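Local coordinates for protein CrataBL (Crataeva tapia, PDB 4IHZ) that inhibits trypsin and probably, more strongly, factor Xa, and is probably also a lectin for glucose and N-acetylglucosamine, at residues F112-V124 with R152-S164. Numbering follows the deposited sequence.
Sequences FRIERHGDSYKLV and RDRPLAVRFTRAS
The ring of F160 lies against Y121, its CE2 3.7 Å from Y121 CB, where the last strand of this Kunitz-type beta-trefoil crosses the hairpin 112-124. The two rings meet obliquely, their planes at 46°. A large flat phenyl suits this place because CE2 and CZ also meet the buried aliphatic side chains of I114 and L123: I114 CG2 comes to 3.7 Å from F160 CE2, and L123 CD2 sits at the ring's edge by CZ. F160 CG stands anti to its carbonyl carbon (chi1 -55°), which carries the ring toward the hairpin.

Strands 120-124 and 158-162 run nearly at right angles (99°), so they share a single antiparallel bridge, the hydrogen-bonded pair Y121 and V158. The bond from V158 N to Y121 O is short and almost straight, 2.8 Å; its return, Y121 N to V158 O, is more bent, but lies in the carbonyl plane. V158 also touches I10 of strand 8-12.

P155, compact and rigid, lays CB over the rim of one face of the H117 imidazole, while P155 CG comes to 3.5 Å from H117 CE1. It also packs against the extended methylenes of K122, whose ammonium goes on to a salt bridge with D135. Small A157 fits its CB at the H117 ring edge, 3.8 Å from H117 CD2. A water joins the backbones beside the bridge, accepting from L123 N at 2.8 Å and donating to L156 O at 2.7 Å.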
ATOM      1  N   PHE A 112     -11.426   8.440  -9.188  1.00 20.04           N
ATOM      2  CA  PHE A 112     -12.150   9.647  -8.758  1.00 19.24           C
ATOM      3  C   PHE A 112     -12.032  10.684  -9.857  1.00 20.16           C
ATOM      4  O   PHE A 112     -11.240  10.525 -10.799  1.00 19.95           O
ATOM      5  CB  PHE A 112     -11.502  10.200  -7.478  1.00 18.83           C
ATOM      6  CG  PHE A 112     -11.623   9.290  -6.291  1.00 19.81           C
ATOM      7  CD1 PHE A 112     -12.608   9.528  -5.328  1.00 18.29           C
ATOM      8  CD2 PHE A 112     -10.732   8.202  -6.112  1.00 19.82           C
ATOM      9  CE1 PHE A 112     -12.731   8.715  -4.221  1.00 18.36           C
ATOM     10  CE2 PHE A 112     -10.842   7.367  -5.006  1.00 18.47           C
ATOM     11  CZ  PHE A 112     -11.815   7.621  -4.044  1.00 15.38           C
ATOM     12  N   ARG A 113     -12.791  11.771  -9.735  1.00 19.57           N
ATOM     13  CA  ARG A 113     -12.569  12.921 -10.589  1.00 19.96           C
ATOM     14  C   ARG A 113     -12.704  14.174  -9.757  1.00 19.74           C
ATOM     15  O   ARG A 113     -13.379  14.168  -8.730  1.00 19.53           O
ATOM     16  CB  ARG A 113     -13.611  12.999 -11.737  1.00 20.23           C
ATOM     17  CG  ARG A 113     -13.581  11.764 -12.618  1.00 22.23           C
ATOM     18  CD  ARG A 113     -14.671  11.824 -13.680  1.00 23.16           C
ATOM     19  NE  ARG A 113     -14.605  10.574 -14.428  1.00 26.19           N
ATOM     20  CZ  ARG A 113     -15.254  10.338 -15.560  1.00 29.51           C
ATOM     21  NH1 ARG A 113     -16.037  11.278 -16.087  1.00 29.29           N
ATOM     22  NH2 ARG A 113     -15.109   9.162 -16.147  1.00 30.53           N
ATOM     23  N   ILE A 114     -12.073  15.243 -10.236  1.00 20.78           N
ATOM     24  CA  ILE A 114     -12.259  16.591  -9.679  1.00 19.86           C
ATOM     25  C   ILE A 114     -13.206  17.313 -10.645  1.00 21.15           C
ATOM     26  O   ILE A 114     -12.932  17.379 -11.848  1.00 22.93           O
ATOM     27  CB  ILE A 114     -10.939  17.357  -9.598  1.00 19.64           C
ATOM     28  CG1 ILE A 114      -9.980  16.635  -8.639  1.00 19.06           C
ATOM     29  CG2 ILE A 114     -11.187  18.806  -9.112  1.00 20.70           C
ATOM     30  CD1 ILE A 114      -8.534  17.214  -8.630  1.00 21.69           C
ATOM     31  N   GLU A 115     -14.323  17.802 -10.123  1.00 20.54           N
ATOM     32  CA  GLU A 115     -15.295  18.533 -10.977  1.00 21.37           C
ATOM     33  C   GLU A 115     -15.536  19.902 -10.440  1.00 22.01           C
ATOM     34  O   GLU A 115     -15.487  20.108  -9.229  1.00 22.20           O
ATOM     35  CB  GLU A 115     -16.618  17.778 -11.091  1.00 22.43           C
ATOM     36  CG  GLU A 115     -16.452  16.428 -11.809  1.00 23.87           C
ATOM     37  CD  GLU A 115     -17.708  15.591 -11.902  1.00 27.95           C
ATOM     38  OE1 GLU A 115     -18.775  15.994 -11.379  1.00 31.22           O
ATOM     39  OE2 GLU A 115     -17.612  14.480 -12.494  1.00 30.31           O
ATOM     40  N   ARG A 116     -15.834  20.859 -11.328  1.00 22.16           N
ATOM     41  CA  ARG A 116     -16.226  22.174 -10.813  1.00 23.34           C
ATOM     42  C   ARG A 116     -17.576  22.105 -10.107  1.00 23.39           C
ATOM     43  O   ARG A 116     -18.463  21.354 -10.498  1.00 24.10           O
ATOM     44  CB  ARG A 116     -16.287  23.227 -11.911  1.00 23.68           C
ATOM     45  CG  ARG A 116     -14.930  23.489 -12.525  1.00 24.91           C
ATOM     46  CD  ARG A 116     -14.950  24.759 -13.338  1.00 26.63           C
ATOM     47  NE  ARG A 116     -13.590  25.097 -13.788  1.00 27.57           N
ATOM     48  CZ  ARG A 116     -12.667  25.686 -13.020  1.00 27.81           C
ATOM     49  NH1 ARG A 116     -12.924  26.018 -11.760  1.00 26.93           N
ATOM     50  NH2 ARG A 116     -11.461  25.917 -13.523  1.00 30.62           N
ATOM     51  N   HIS A 117     -17.704  22.908  -9.066  1.00 23.03           N
ATOM     52  CA  HIS A 117     -18.904  22.927  -8.253  1.00 23.86           C
ATOM     53  C   HIS A 117     -19.013  24.353  -7.772  1.00 23.01           C
ATOM     54  O   HIS A 117     -18.264  24.792  -6.892  1.00 22.91           O
ATOM     55  CB  HIS A 117     -18.737  21.953  -7.069  1.00 23.23           C
ATOM     56  CG  HIS A 117     -19.903  21.938  -6.133  1.00 26.46           C
ATOM     57  ND1 HIS A 117     -21.129  21.414  -6.476  1.00 29.15           N
ATOM     58  CD2 HIS A 117     -20.019  22.367  -4.854  1.00 30.96           C
ATOM     59  CE1 HIS A 117     -21.961  21.542  -5.455  1.00 32.33           C
ATOM     60  NE2 HIS A 117     -21.314  22.127  -4.462  1.00 31.83           N
ATOM     61  N   GLY A 118     -19.931  25.120  -8.370  1.00 23.71           N
ATOM     62  CA  GLY A 118     -19.957  26.543  -8.058  1.00 25.55           C
ATOM     63  C   GLY A 118     -18.625  27.173  -8.441  1.00 24.96           C
ATOM     64  O   GLY A 118     -18.069  26.872  -9.492  1.00 26.93           O
ATOM     65  N   ASP A 119     -18.082  28.028  -7.577  1.00 25.79           N
ATOM     66  CA  ASP A 119     -16.781  28.630  -7.889  1.00 26.99           C
ATOM     67  C   ASP A 119     -15.669  27.819  -7.289  1.00 25.85           C
ATOM     68  O   ASP A 119     -14.501  28.232  -7.323  1.00 27.04           O
ATOM     69  CB  ASP A 119     -16.676  30.057  -7.380  1.00 29.05           C
ATOM     70  CG  ASP A 119     -17.260  31.055  -8.351  1.00 34.17           C
ATOM     71  OD1 ASP A 119     -17.241  30.788  -9.580  1.00 39.15           O
ATOM     72  OD2 ASP A 119     -17.717  32.111  -7.892  1.00 38.76           O
ATOM     73  N   SER A 120     -16.026  26.652  -6.769  1.00 23.17           N
ATOM     74  CA  SER A 120     -15.002  25.754  -6.211  1.00 22.39           C
ATOM     75  C   SER A 120     -15.041  24.409  -6.923  1.00 22.08           C
ATOM     76  O   SER A 120     -15.375  24.328  -8.114  1.00 20.99           O
ATOM     77  CB  SER A 120     -15.183  25.564  -4.708  1.00 23.00           C
ATOM     78  OG  SER A 120     -16.427  25.010  -4.427  0.50 25.84           O
ATOM     79  N   TYR A 121     -14.664  23.348  -6.206  1.00 20.31           N
ATOM     80  CA  TYR A 121     -14.577  22.028  -6.795  1.00 21.30           C
ATOM     81  C   TYR A 121     -15.335  21.047  -5.942  1.00 20.43           C
ATOM     82  O   TYR A 121     -15.733  21.354  -4.815  1.00 19.42           O
ATOM     83  CB  TYR A 121     -13.108  21.599  -6.942  1.00 20.28           C
ATOM     84  CG  TYR A 121     -12.298  22.470  -7.872  1.00 21.03           C
ATOM     85  CD1 TYR A 121     -12.345  22.258  -9.271  1.00 24.11           C
ATOM     86  CD2 TYR A 121     -11.508  23.496  -7.385  1.00 25.64           C
ATOM     87  CE1 TYR A 121     -11.600  23.057 -10.133  1.00 27.60           C
ATOM     88  CE2 TYR A 121     -10.767  24.308  -8.260  1.00 31.11           C
ATOM     89  CZ  TYR A 121     -10.821  24.063  -9.630  1.00 31.34           C
ATOM     90  OH  TYR A 121     -10.093  24.842 -10.510  1.00 36.28           O
ATOM     91  N   LYS A 122     -15.526  19.854  -6.472  1.00 20.36           N
ATOM     92  CA  LYS A 122     -15.940  18.729  -5.672  1.00 20.05           C
ATOM     93  C   LYS A 122     -15.181  17.499  -6.146  1.00 20.21           C
ATOM     94  O   LYS A 122     -14.708  17.428  -7.289  1.00 20.42           O
ATOM     95  CB  LYS A 122     -17.437  18.484  -5.797  1.00 20.55           C
ATOM     96  CG  LYS A 122     -17.903  18.066  -7.181  1.00 21.07           C
ATOM     97  CD  LYS A 122     -19.404  17.877  -7.211  1.00 24.79           C
ATOM     98  CE  LYS A 122     -19.843  17.573  -8.643  1.00 25.60           C
ATOM     99  NZ  LYS A 122     -21.320  17.340  -8.734  1.00 27.96           N
ATOM    100  N   LEU A 123     -15.029  16.545  -5.240  1.00 20.36           N
ATOM    101  CA  LEU A 123     -14.542  15.214  -5.608  1.00 19.14           C
ATOM    102  C   LEU A 123     -15.726  14.311  -5.874  1.00 18.92           C
ATOM    103  O   LEU A 123     -16.777  14.394  -5.198  1.00 19.93           O
ATOM    104  CB  LEU A 123     -13.705  14.612  -4.462  1.00 19.48           C
ATOM    105  CG  LEU A 123     -12.428  15.346  -4.101  1.00 21.24           C
ATOM    106  CD1 LEU A 123     -11.764  14.517  -2.957  1.00 25.53           C
ATOM    107  CD2 LEU A 123     -11.517  15.442  -5.287  1.00 26.67           C
ATOM    108  N   VAL A 124     -15.574  13.437  -6.876  1.00 18.39           N
ATOM    109  CA  VAL A 124     -16.585  12.424  -7.151  1.00 19.67           C
ATOM    110  C   VAL A 124     -15.850  11.093  -7.256  1.00 19.07           C
ATOM    111  O   VAL A 124     -14.652  11.053  -7.571  1.00 18.37           O
ATOM    112  CB  VAL A 124     -17.392  12.732  -8.463  1.00 20.80           C
ATOM    113  CG1 VAL A 124     -18.001  14.137  -8.381  1.00 22.27           C
ATOM    114  CG2 VAL A 124     -16.488  12.573  -9.678  1.00 21.34           C
ATOM    115  N   ARG A 152     -21.742   9.853  -1.298  1.00 25.20           N
ATOM    116  CA  ARG A 152     -23.180   9.694  -1.095  1.00 27.60           C
ATOM    117  C   ARG A 152     -23.983  10.791  -1.747  1.00 29.58           C
ATOM    118  O   ARG A 152     -25.094  11.130  -1.261  1.00 31.08           O
ATOM    119  CB  ARG A 152     -23.491   9.564   0.393  1.00 27.54           C
ATOM    120  CG  ARG A 152     -22.834   8.340   0.979  1.00 29.00           C
ATOM    121  CD  ARG A 152     -23.297   7.964   2.364  1.00 34.10           C
ATOM    122  NE  ARG A 152     -22.375   6.983   2.930  1.00 31.96           N
ATOM    123  CZ  ARG A 152     -22.316   6.655   4.216  1.00 31.14           C
ATOM    124  NH1 ARG A 152     -23.160   7.202   5.099  1.00 29.88           N
ATOM    125  NH2 ARG A 152     -21.414   5.774   4.621  1.00 24.17           N
ATOM    126  N   ASP A 153     -23.446  11.294  -2.863  1.00 28.87           N
ATOM    127  CA  ASP A 153     -24.113  12.280  -3.728  1.00 32.43           C
ATOM    128  C   ASP A 153     -24.585  13.593  -3.092  1.00 31.95           C
ATOM    129  O   ASP A 153     -25.486  14.259  -3.626  1.00 33.04           O
ATOM    130  CB  ASP A 153     -25.208  11.629  -4.578  1.00 34.31           C
ATOM    131  CG  ASP A 153     -24.651  11.019  -5.846  1.00 39.01           C
ATOM    132  OD1 ASP A 153     -23.835  11.700  -6.546  1.00 40.00           O
ATOM    133  OD2 ASP A 153     -25.029   9.862  -6.125  1.00 45.05           O
ATOM    134  N   ARG A 154     -23.975  13.961  -1.964  1.00 31.19           N
ATOM    135  CA  ARG A 154     -24.130  15.301  -1.340  1.00 31.05           C
ATOM    136  C   ARG A 154     -22.761  15.980  -1.308  1.00 28.88           C
ATOM    137  O   ARG A 154     -21.959  15.739  -0.397  1.00 29.70           O
ATOM    138  CB  ARG A 154     -24.685  15.161   0.071  1.00 31.67           C
ATOM    139  CG  ARG A 154     -26.061  14.530   0.084  1.00 38.19           C
ATOM    140  CD  ARG A 154     -26.581  14.347   1.495  1.00 44.25           C
ATOM    141  NE  ARG A 154     -25.962  13.218   2.201  1.00 46.08           N
ATOM    142  CZ  ARG A 154     -26.337  11.946   2.078  1.00 47.48           C
ATOM    143  NH1 ARG A 154     -27.301  11.599   1.231  1.00 47.67           N
ATOM    144  NH2 ARG A 154     -25.736  11.002   2.798  1.00 45.85           N
ATOM    145  N   PRO A 155     -22.450  16.782  -2.328  1.00 27.32           N
ATOM    146  CA  PRO A 155     -21.035  17.121  -2.460  1.00 25.51           C
ATOM    147  C   PRO A 155     -20.528  18.086  -1.402  1.00 24.47           C
ATOM    148  O   PRO A 155     -21.242  19.011  -1.012  1.00 24.40           O
ATOM    149  CB  PRO A 155     -20.938  17.756  -3.837  1.00 26.47           C
ATOM    150  CG  PRO A 155     -22.326  18.297  -4.107  1.00 27.76           C
ATOM    151  CD  PRO A 155     -23.283  17.358  -3.404  1.00 29.25           C
ATOM    152  N   LEU A 156     -19.312  17.826  -0.944  1.00 22.27           N
ATOM    153  CA  LEU A 156     -18.563  18.809  -0.165  1.00 21.88           C
ATOM    154  C   LEU A 156     -17.833  19.733  -1.130  1.00 21.70           C
ATOM    155  O   LEU A 156     -17.016  19.278  -1.943  1.00 21.39           O
ATOM    156  CB  LEU A 156     -17.536  18.091   0.737  1.00 22.44           C
ATOM    157  CG  LEU A 156     -16.647  19.054   1.542  1.00 22.68           C
ATOM    158  CD1 LEU A 156     -17.406  19.872   2.569  1.00 27.39           C
ATOM    159  CD2 LEU A 156     -15.529  18.240   2.200  1.00 22.98           C
ATOM    160  N   ALA A 157     -18.109  21.036  -1.072  1.00 20.48           N
ATOM    161  CA  ALA A 157     -17.282  21.976  -1.847  1.00 20.61           C
ATOM    162  C   ALA A 157     -15.866  22.062  -1.285  1.00 19.63           C
ATOM    163  O   ALA A 157     -15.681  22.318  -0.084  1.00 19.66           O
ATOM    164  CB  ALA A 157     -17.894  23.375  -1.862  1.00 20.79           C
ATOM    165  N   VAL A 158     -14.895  21.892  -2.169  1.00 19.30           N
ATOM    166  CA  VAL A 158     -13.494  21.891  -1.748  1.00 18.78           C
ATOM    167  C   VAL A 158     -12.643  22.787  -2.609  1.00 20.32           C
ATOM    168  O   VAL A 158     -12.994  23.160  -3.743  1.00 19.40           O
ATOM    169  CB  VAL A 158     -12.844  20.434  -1.745  1.00 18.59           C
ATOM    170  CG1 VAL A 158     -13.597  19.511  -0.762  1.00 17.95           C
ATOM    171  CG2 VAL A 158     -12.807  19.821  -3.198  1.00 19.71           C
ATOM    172  N   ARG A 159     -11.490  23.119  -2.032  1.00 18.61           N
ATOM    173  CA  ARG A 159     -10.440  23.850  -2.689  1.00 19.86           C
ATOM    174  C   ARG A 159      -9.155  23.070  -2.446  1.00 19.09           C
ATOM    175  O   ARG A 159      -9.112  22.164  -1.599  1.00 19.17           O
ATOM    176  CB  ARG A 159     -10.346  25.250  -2.072  1.00 20.23           C
ATOM    177  CG  ARG A 159     -10.097  25.224  -0.541  1.00 21.94           C
ATOM    178  CD  ARG A 159     -10.339  26.624   0.097  1.00 23.50           C
ATOM    179  NE  ARG A 159     -10.235  26.543   1.560  1.00 24.75           N
ATOM    180  CZ  ARG A 159      -9.111  26.715   2.251  1.00 27.18           C
ATOM    181  NH1 ARG A 159      -7.974  27.059   1.638  1.00 28.16           N
ATOM    182  NH2 ARG A 159      -9.114  26.575   3.575  1.00 27.44           N
ATOM    183  N   PHE A 160      -8.104  23.440  -3.158  1.00 19.92           N
ATOM    184  CA  PHE A 160      -6.856  22.690  -3.084  1.00 20.52           C
ATOM    185  C   PHE A 160      -5.728  23.659  -2.828  1.00 22.10           C
ATOM    186  O   PHE A 160      -5.558  24.632  -3.563  1.00 24.36           O
ATOM    187  CB  PHE A 160      -6.603  21.912  -4.374  1.00 19.90           C
ATOM    188  CG  PHE A 160      -7.740  21.002  -4.762  1.00 20.72           C
ATOM    189  CD1 PHE A 160      -7.933  19.798  -4.095  1.00 19.51           C
ATOM    190  CD2 PHE A 160      -8.644  21.360  -5.774  1.00 23.56           C
ATOM    191  CE1 PHE A 160      -8.981  18.947  -4.433  1.00 18.94           C
ATOM    192  CE2 PHE A 160      -9.698  20.514  -6.129  1.00 21.16           C
ATOM    193  CZ  PHE A 160      -9.873  19.296  -5.465  1.00 20.61           C
ATOM    194  N   THR A 161      -4.990  23.418  -1.759  1.00 19.78           N
ATOM    195  CA  THR A 161      -3.859  24.260  -1.439  1.00 20.29           C
ATOM    196  C   THR A 161      -2.587  23.483  -1.726  1.00 19.84           C
ATOM    197  O   THR A 161      -2.392  22.404  -1.145  1.00 18.93           O
ATOM    198  CB  THR A 161      -3.932  24.681   0.052  1.00 19.93           C
ATOM    199  OG1 THR A 161      -5.049  25.565   0.229  1.00 22.39           O
ATOM    200  CG2 THR A 161      -2.672  25.418   0.493  1.00 21.52           C
ATOM    201  N   ARG A 162      -1.712  24.024  -2.567  1.00 20.59           N
ATOM    202  CA  ARG A 162      -0.461  23.336  -2.874  1.00 20.46           C
ATOM    203  C   ARG A 162       0.371  23.261  -1.611  1.00 20.01           C
ATOM    204  O   ARG A 162       0.473  24.255  -0.881  1.00 20.07           O
ATOM    205  CB  ARG A 162       0.303  24.069  -3.984  1.00 22.16           C
ATOM    206  CG  ARG A 162       1.599  23.379  -4.331  1.00 25.01           C
ATOM    207  CD  ARG A 162       2.284  24.028  -5.524  1.00 29.19           C
ATOM    208  NE  ARG A 162       3.554  23.342  -5.761  1.00 32.56           N
ATOM    209  CZ  ARG A 162       4.173  23.262  -6.941  1.00 36.23           C
ATOM    210  NH1 ARG A 162       3.636  23.823  -8.025  1.00 39.48           N
ATOM    211  NH2 ARG A 162       5.318  22.591  -7.040  1.00 36.81           N
ATOM    212  N   ALA A 163       0.898  22.072  -1.318  1.00 19.09           N
ATOM    213  CA  ALA A 163       1.756  21.864  -0.144  1.00 18.98           C
ATOM    214  C   ALA A 163       3.169  22.125  -0.535  1.00 20.80           C
ATOM    215  O   ALA A 163       3.583  21.763  -1.619  1.00 21.58           O
ATOM    216  CB  ALA A 163       1.644  20.438   0.348  1.00 18.66           C
ATOM    217  N   SER A 164       3.908  22.775   0.354  1.00 20.43           N
ATOM    218  CA  SER A 164       5.282  23.051   0.083  1.00 22.13           C
ATOM    219  C   SER A 164       6.071  22.987   1.395  1.00 22.76           C
ATOM    220  O   SER A 164       7.311  23.124   1.295  1.00 22.55           O
ATOM    221  CB  SER A 164       5.443  24.383  -0.660  1.00 24.60           C
ATOM    222  OG  SER A 164       4.969  25.466   0.118  1.00 27.47           O
TER
HETATM  223  O   HOH W   1     -16.136  16.790  -2.647  1.00 21.25           O